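Local coordinates for putative phosphatase (Bacteroides thetaiotaomicron, PDB 3KYA), which is a putative phosphatase of unestablished activity that binds zinc ions and carries an IPT/TIG domain, at residues A[361-371]-A[404-414]. Residues are numbered along the deposited sequence; the frame is centred on the assembly and turned at random. Where two conformers were deposited one is given.
Sequences YRDDVGTEARM and RKVTPEGIVST. With EDO (1,2-ethanediol), chain F.
Arg404 reaches from its strand into the 361-371 loop and spends its guanidinium on three acceptors. NH1 and NH2 both grip the carbonyl O of Arg370 end-on; the NH1 to O distance is 2.9 Å and that acceptor lies 5° from the guanidinium plane. Arg370 O also accepts from Arg362 N, so three donors satisfy it. Bends at chi2 (-80°) and chi3 (-67°) fold the arginine back, bringing NH2 to 2.7 Å from Asp363 OD1, a salt bridge made from above the carboxylate plane. Weak bonds add NE to the same oxygen and NH2 to Arg362 O. Asp397 pairs with NH1, while CE1 of Tyr361 lies over one guanidinium face, offset toward its rim. An alanine in place of Arg404 would probably leave the Asp363 carboxylate without its charge partner and Arg370 O with a single donor from within the loop.

Asp363 OD2 accepts Thr414 OG1 at 2.8 Å through its syn lone pair, and OG1 receives Tyr361 OH at 2.6 Å. An ethanediol, probably from crystallisation, also donates to OD2 and accepts from Asp363 N. Backbone bonds join Val412 N to Asp364 O (2.9 Å) and Gly366 N to Gly410 O (2.8 Å). These flank a single beta bridge, Val365 with Ile411, which pairs the inter-sheet loop with the chain next to strand 412-415, outermost in a four-stranded antiparallel sheet, consistent with a beta-propeller.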
ATOM      1  N   TYR A 361      13.206  -8.819  10.851  1.00 15.31           N
ATOM      2  CA  TYR A 361      12.227  -8.943   9.782  1.00 15.19           C
ATOM      3  C   TYR A 361      11.040  -8.038  10.108  1.00 15.34           C
ATOM      4  O   TYR A 361      10.231  -8.343  10.997  1.00 15.44           O
ATOM      5  CB  TYR A 361      11.777 -10.389   9.590  1.00 15.46           C
ATOM      6  CG  TYR A 361      10.670 -10.495   8.570  1.00 14.83           C
ATOM      7  CD1 TYR A 361      10.905 -10.182   7.239  1.00 15.27           C
ATOM      8  CD2 TYR A 361       9.389 -10.888   8.934  1.00 16.03           C
ATOM      9  CE1 TYR A 361       9.888 -10.252   6.292  1.00 15.55           C
ATOM     10  CE2 TYR A 361       8.370 -10.971   7.990  1.00 16.66           C
ATOM     11  CZ  TYR A 361       8.630 -10.656   6.672  1.00 15.52           C
ATOM     12  OH  TYR A 361       7.619 -10.723   5.739  1.00 15.14           O
ATOM     13  N   ARG A 362      10.948  -6.908   9.411  1.00 15.33           N
ATOM     14  CA  ARG A 362       9.854  -5.972   9.629  1.00 15.24           C
ATOM     15  C   ARG A 362       9.616  -5.104   8.421  1.00 14.85           C
ATOM     16  O   ARG A 362      10.509  -4.367   7.976  1.00 14.41           O
ATOM     17  CB  ARG A 362      10.132  -5.062  10.839  1.00 15.68           C
ATOM     18  CG  ARG A 362       8.985  -4.115  11.150  1.00 17.72           C
ATOM     19  CD  ARG A 362       9.309  -3.165  12.289  1.00 20.79           C
ATOM     20  NE  ARG A 362       8.177  -2.284  12.558  1.00 24.00           N
ATOM     21  CZ  ARG A 362       7.214  -2.522  13.454  1.00 26.60           C
ATOM     22  NH1 ARG A 362       7.229  -3.618  14.212  1.00 26.73           N
ATOM     23  NH2 ARG A 362       6.230  -1.644  13.608  1.00 27.90           N
ATOM     24  N   ASP A 363       8.409  -5.207   7.885  1.00 15.00           N
ATOM     25  CA  ASP A 363       7.976  -4.338   6.810  1.00 15.26           C
ATOM     26  C   ASP A 363       7.570  -3.017   7.449  1.00 15.72           C
ATOM     27  O   ASP A 363       6.748  -2.989   8.372  1.00 15.83           O
ATOM     28  CB  ASP A 363       6.843  -4.977   6.018  1.00 15.25           C
ATOM     29  CG  ASP A 363       7.327  -6.146   5.168  1.00 15.88           C
ATOM     30  OD1 ASP A 363       8.478  -6.078   4.664  1.00 15.87           O
ATOM     31  OD2 ASP A 363       6.562  -7.113   4.997  1.00 17.85           O
ATOM     32  N   ASP A 364       8.189  -1.936   6.983  1.00 16.19           N
ATOM     33  CA  ASP A 364       7.950  -0.593   7.506  1.00 16.56           C
ATOM     34  C   ASP A 364       8.616   0.414   6.543  1.00 16.72           C
ATOM     35  O   ASP A 364       9.091   0.025   5.465  1.00 16.40           O
ATOM     36  CB  ASP A 364       8.521  -0.474   8.922  1.00 16.60           C
ATOM     37  CG  ASP A 364       7.763   0.525   9.794  1.00 17.51           C
ATOM     38  OD1 ASP A 364       7.205   1.516   9.272  1.00 16.75           O
ATOM     39  OD2 ASP A 364       7.738   0.304  11.016  1.00 18.68           O
ATOM     40  N   VAL A 365       8.652   1.690   6.933  1.00 16.55           N
ATOM     41  CA  VAL A 365       9.207   2.763   6.115  1.00 16.72           C
ATOM     42  C   VAL A 365      10.616   3.122   6.554  1.00 16.19           C
ATOM     43  O   VAL A 365      10.901   3.229   7.752  1.00 15.61           O
ATOM     44  CB  VAL A 365       8.329   4.059   6.230  1.00 17.24           C
ATOM     45  CG1 VAL A 365       8.890   5.192   5.352  1.00 17.75           C
ATOM     46  CG2 VAL A 365       6.894   3.762   5.860  1.00 17.21           C
ATOM     47  N   GLY A 366      11.490   3.342   5.581  1.00 15.40           N
ATOM     48  CA  GLY A 366      12.857   3.785   5.847  1.00 15.45           C
ATOM     49  C   GLY A 366      13.663   2.966   6.842  1.00 15.53           C
ATOM     50  O   GLY A 366      13.687   1.731   6.766  1.00 15.06           O
ATOM     51  N   THR A 367      14.306   3.658   7.786  1.00 15.70           N
ATOM     52  CA  THR A 367      15.164   3.020   8.792  1.00 15.66           C
ATOM     53  C   THR A 367      14.408   2.291   9.918  1.00 15.58           C
ATOM     54  O   THR A 367      15.031   1.806  10.868  1.00 16.10           O
ATOM     55  CB  THR A 367      16.203   4.023   9.339  1.00 16.13           C
ATOM     56  OG1 THR A 367      15.521   5.147   9.900  1.00 16.40           O
ATOM     57  CG2 THR A 367      17.130   4.480   8.201  1.00 16.15           C
ATOM     58  N   GLU A 368      13.077   2.244   9.827  0.50 15.69           N
ATOM     59  CA  GLU A 368      12.258   1.471  10.764  0.50 15.89           C
ATOM     60  C   GLU A 368      12.056   0.041  10.228  0.50 15.57           C
ATOM     61  O   GLU A 368      11.643  -0.849  10.965  0.50 15.55           O
ATOM     62  CB  GLU A 368      10.904   2.143  11.008  0.50 16.43           C
ATOM     63  CG  GLU A 368      10.996   3.501  11.699  0.50 17.52           C
ATOM     64  CD  GLU A 368      11.610   3.417  13.087  0.50 20.14           C
ATOM     65  OE1 GLU A 368      11.511   2.350  13.729  0.50 21.85           O
ATOM     66  OE2 GLU A 368      12.185   4.427  13.544  0.50 21.84           O
ATOM     67  N   ALA A 369      12.337  -0.169   8.940  1.00 15.35           N
ATOM     68  CA  ALA A 369      12.238  -1.496   8.338  1.00 15.05           C
ATOM     69  C   ALA A 369      13.398  -2.333   8.883  1.00 15.00           C
ATOM     70  O   ALA A 369      14.430  -1.791   9.328  1.00 14.58           O
ATOM     71  CB  ALA A 369      12.281  -1.425   6.788  1.00 15.02           C
ATOM     72  N   ARG A 370      13.218  -3.647   8.882  1.00 14.71           N
ATOM     73  CA  ARG A 370      14.250  -4.562   9.305  1.00 14.65           C
ATOM     74  C   ARG A 370      14.412  -5.673   8.272  1.00 14.41           C
ATOM     75  O   ARG A 370      13.430  -6.155   7.715  1.00 14.46           O
ATOM     76  CB  ARG A 370      13.914  -5.142  10.681  1.00 15.09           C
ATOM     77  CG  ARG A 370      13.928  -4.096  11.800  1.00 14.89           C
ATOM     78  CD  ARG A 370      15.347  -3.638  12.127  1.00 16.62           C
ATOM     79  NE  ARG A 370      15.383  -2.633  13.199  1.00 17.19           N
ATOM     80  CZ  ARG A 370      15.298  -1.312  13.025  1.00 18.52           C
ATOM     81  NH1 ARG A 370      15.159  -0.772  11.822  1.00 18.39           N
ATOM     82  NH2 ARG A 370      15.354  -0.513  14.080  1.00 19.49           N
HETATM   83  N   MSE A 371      15.665  -6.047   8.035  1.00 14.02           N
HETATM   84  CA  MSE A 371      16.032  -7.101   7.098  1.00 13.86           C
HETATM   85  C   MSE A 371      17.214  -7.880   7.696  1.00 13.79           C
HETATM   86  O   MSE A 371      17.731  -7.527   8.759  1.00 13.62           O
HETATM   87  CB  MSE A 371      16.357  -6.497   5.735  1.00 14.37           C
HETATM   88  CG  MSE A 371      17.450  -5.432   5.785  1.00 14.40           C
HETATM   89 SE   MSE A 371      17.610  -4.360   4.163  0.75 15.06          SE
HETATM   90  CE  MSE A 371      15.963  -3.352   4.159  1.00 17.09           C
ATOM     91  N   ARG A 404      11.899  -9.104  -1.020  1.00 12.65           N
ATOM     92  CA  ARG A 404      11.271  -7.873  -0.500  1.00 13.18           C
ATOM     93  C   ARG A 404      11.207  -6.827  -1.622  1.00 13.11           C
ATOM     94  O   ARG A 404      11.973  -6.896  -2.602  1.00 13.39           O
ATOM     95  CB  ARG A 404      12.060  -7.261   0.672  1.00 13.14           C
ATOM     96  CG  ARG A 404      12.505  -8.176   1.800  1.00 14.89           C
ATOM     97  CD  ARG A 404      11.451  -8.522   2.843  1.00 15.17           C
ATOM     98  NE  ARG A 404      11.001  -7.410   3.692  1.00 13.03           N
ATOM     99  CZ  ARG A 404      11.626  -6.958   4.786  1.00 13.63           C
ATOM    100  NH1 ARG A 404      12.790  -7.465   5.180  1.00 12.75           N
ATOM    101  NH2 ARG A 404      11.088  -5.949   5.486  1.00 13.74           N
ATOM    102  N   LYS A 405      10.301  -5.862  -1.464  1.00 13.44           N
ATOM    103  CA  LYS A 405      10.091  -4.767  -2.395  1.00 13.45           C
ATOM    104  C   LYS A 405      10.332  -3.446  -1.665  1.00 13.94           C
ATOM    105  O   LYS A 405       9.936  -3.301  -0.508  1.00 13.62           O
ATOM    106  CB  LYS A 405       8.651  -4.789  -2.926  1.00 13.85           C
ATOM    107  CG  LYS A 405       8.292  -3.645  -3.873  1.00 14.40           C
ATOM    108  CD  LYS A 405       6.816  -3.700  -4.240  1.00 16.44           C
ATOM    109  CE  LYS A 405       6.343  -2.443  -4.918  1.00 17.81           C
ATOM    110  NZ  LYS A 405       4.848  -2.438  -5.097  1.00 18.84           N
ATOM    111  N   VAL A 406      10.991  -2.511  -2.345  1.00 14.02           N
ATOM    112  CA  VAL A 406      11.297  -1.188  -1.813  1.00 13.82           C
ATOM    113  C   VAL A 406      10.836  -0.132  -2.814  1.00 14.00           C
ATOM    114  O   VAL A 406      11.340  -0.082  -3.949  1.00 13.04           O
ATOM    115  CB  VAL A 406      12.831  -0.981  -1.545  1.00 14.10           C
ATOM    116  CG1 VAL A 406      13.090   0.396  -0.909  1.00 12.93           C
ATOM    117  CG2 VAL A 406      13.408  -2.091  -0.641  1.00 12.89           C
ATOM    118  N   THR A 407       9.877   0.702  -2.413  1.00 14.31           N
ATOM    119  CA  THR A 407       9.421   1.782  -3.267  1.00 14.87           C
ATOM    120  C   THR A 407      10.463   2.904  -3.207  1.00 15.39           C
ATOM    121  O   THR A 407      11.277   2.938  -2.290  1.00 16.47           O
ATOM    122  CB  THR A 407       8.033   2.321  -2.850  1.00 14.95           C
ATOM    123  OG1 THR A 407       8.098   2.887  -1.535  1.00 14.80           O
ATOM    124  CG2 THR A 407       6.989   1.207  -2.893  1.00 14.28           C
ATOM    125  N   PRO A 408      10.450   3.821  -4.180  1.00 15.73           N
ATOM    126  CA  PRO A 408      11.410   4.930  -4.186  1.00 16.08           C
ATOM    127  C   PRO A 408      11.354   5.790  -2.919  1.00 16.22           C
ATOM    128  O   PRO A 408      12.361   6.367  -2.539  1.00 16.28           O
ATOM    129  CB  PRO A 408      10.983   5.757  -5.394  1.00 16.45           C
ATOM    130  CG  PRO A 408      10.363   4.795  -6.290  1.00 16.34           C
ATOM    131  CD  PRO A 408       9.648   3.802  -5.414  1.00 15.64           C
ATOM    132  N   GLU A 409      10.188   5.829  -2.280  1.00 16.39           N
ATOM    133  CA  GLU A 409       9.959   6.591  -1.049  1.00 17.04           C
ATOM    134  C   GLU A 409      10.502   5.882   0.194  1.00 16.52           C
ATOM    135  O   GLU A 409      10.542   6.468   1.282  1.00 16.85           O
ATOM    136  CB  GLU A 409       8.451   6.869  -0.859  1.00 17.44           C
ATOM    137  CG  GLU A 409       7.791   7.773  -1.928  1.00 19.48           C
ATOM    138  CD  GLU A 409       7.625   7.138  -3.315  1.00 24.31           C
ATOM    139  OE1 GLU A 409       7.745   5.890  -3.455  1.00 23.32           O
ATOM    140  OE2 GLU A 409       7.360   7.910  -4.282  1.00 27.43           O
ATOM    141  N   GLY A 410      10.898   4.619   0.048  1.00 15.99           N
ATOM    142  CA  GLY A 410      11.458   3.843   1.144  1.00 15.95           C
ATOM    143  C   GLY A 410      10.504   2.924   1.884  1.00 15.46           C
ATOM    144  O   GLY A 410      10.819   2.462   2.979  1.00 16.39           O
ATOM    145  N   ILE A 411       9.337   2.646   1.317  1.00 14.87           N
ATOM    146  CA  ILE A 411       8.431   1.688   1.945  1.00 14.87           C
ATOM    147  C   ILE A 411       8.881   0.261   1.570  1.00 14.29           C
ATOM    148  O   ILE A 411       8.978  -0.074   0.384  1.00 14.13           O
ATOM    149  CB  ILE A 411       6.968   1.913   1.557  1.00 15.43           C
ATOM    150  CG1 ILE A 411       6.510   3.307   2.006  1.00 16.40           C
ATOM    151  CG2 ILE A 411       6.085   0.860   2.196  1.00 15.49           C
ATOM    152  CD1 ILE A 411       5.007   3.564   1.832  1.00 18.24           C
ATOM    153  N   VAL A 412       9.177  -0.545   2.588  1.00 14.00           N
ATOM    154  CA  VAL A 412       9.603  -1.921   2.404  1.00 13.53           C
ATOM    155  C   VAL A 412       8.446  -2.877   2.693  1.00 13.77           C
ATOM    156  O   VAL A 412       7.784  -2.783   3.729  1.00 12.75           O
ATOM    157  CB  VAL A 412      10.798  -2.286   3.299  1.00 13.57           C
ATOM    158  CG1 VAL A 412      11.316  -3.715   2.960  1.00 12.66           C
ATOM    159  CG2 VAL A 412      11.919  -1.248   3.149  1.00 13.11           C
ATOM    160  N   SER A 413       8.222  -3.803   1.761  1.00 13.97           N
ATOM    161  CA  SER A 413       7.188  -4.826   1.894  1.00 14.39           C
ATOM    162  C   SER A 413       7.767  -6.206   1.532  1.00 14.45           C
ATOM    163  O   SER A 413       8.947  -6.318   1.166  1.00 14.53           O
ATOM    164  CB  SER A 413       5.989  -4.493   1.007  1.00 14.61           C
ATOM    165  OG  SER A 413       6.362  -4.425  -0.355  1.00 16.00           O
ATOM    166  N   THR A 414       6.949  -7.246   1.676  1.00 14.14           N
ATOM    167  CA  THR A 414       7.365  -8.598   1.340  1.00 14.32           C
ATOM    168  C   THR A 414       6.602  -8.985   0.087  1.00 14.74           C
ATOM    169  O   THR A 414       5.367  -8.953   0.076  1.00 15.40           O
ATOM    170  CB  THR A 414       7.116  -9.582   2.485  1.00 14.01           C
ATOM    171  OG1 THR A 414       7.893  -9.183   3.621  1.00 14.98           O
ATOM    172  CG2 THR A 414       7.535 -10.996   2.088  1.00 13.95           C
TER
HETATM  173  C1  EDO F   5       5.270  -8.689   8.092  1.00 38.06           C
HETATM  174  O1  EDO F   5       5.037  -8.074   6.812  1.00 40.40           O
HETATM  175  C2  EDO F   5       6.545  -8.147   8.742  1.00 36.37           C
HETATM  176  O2  EDO F   5       6.401  -6.767   9.100  1.00 32.50           O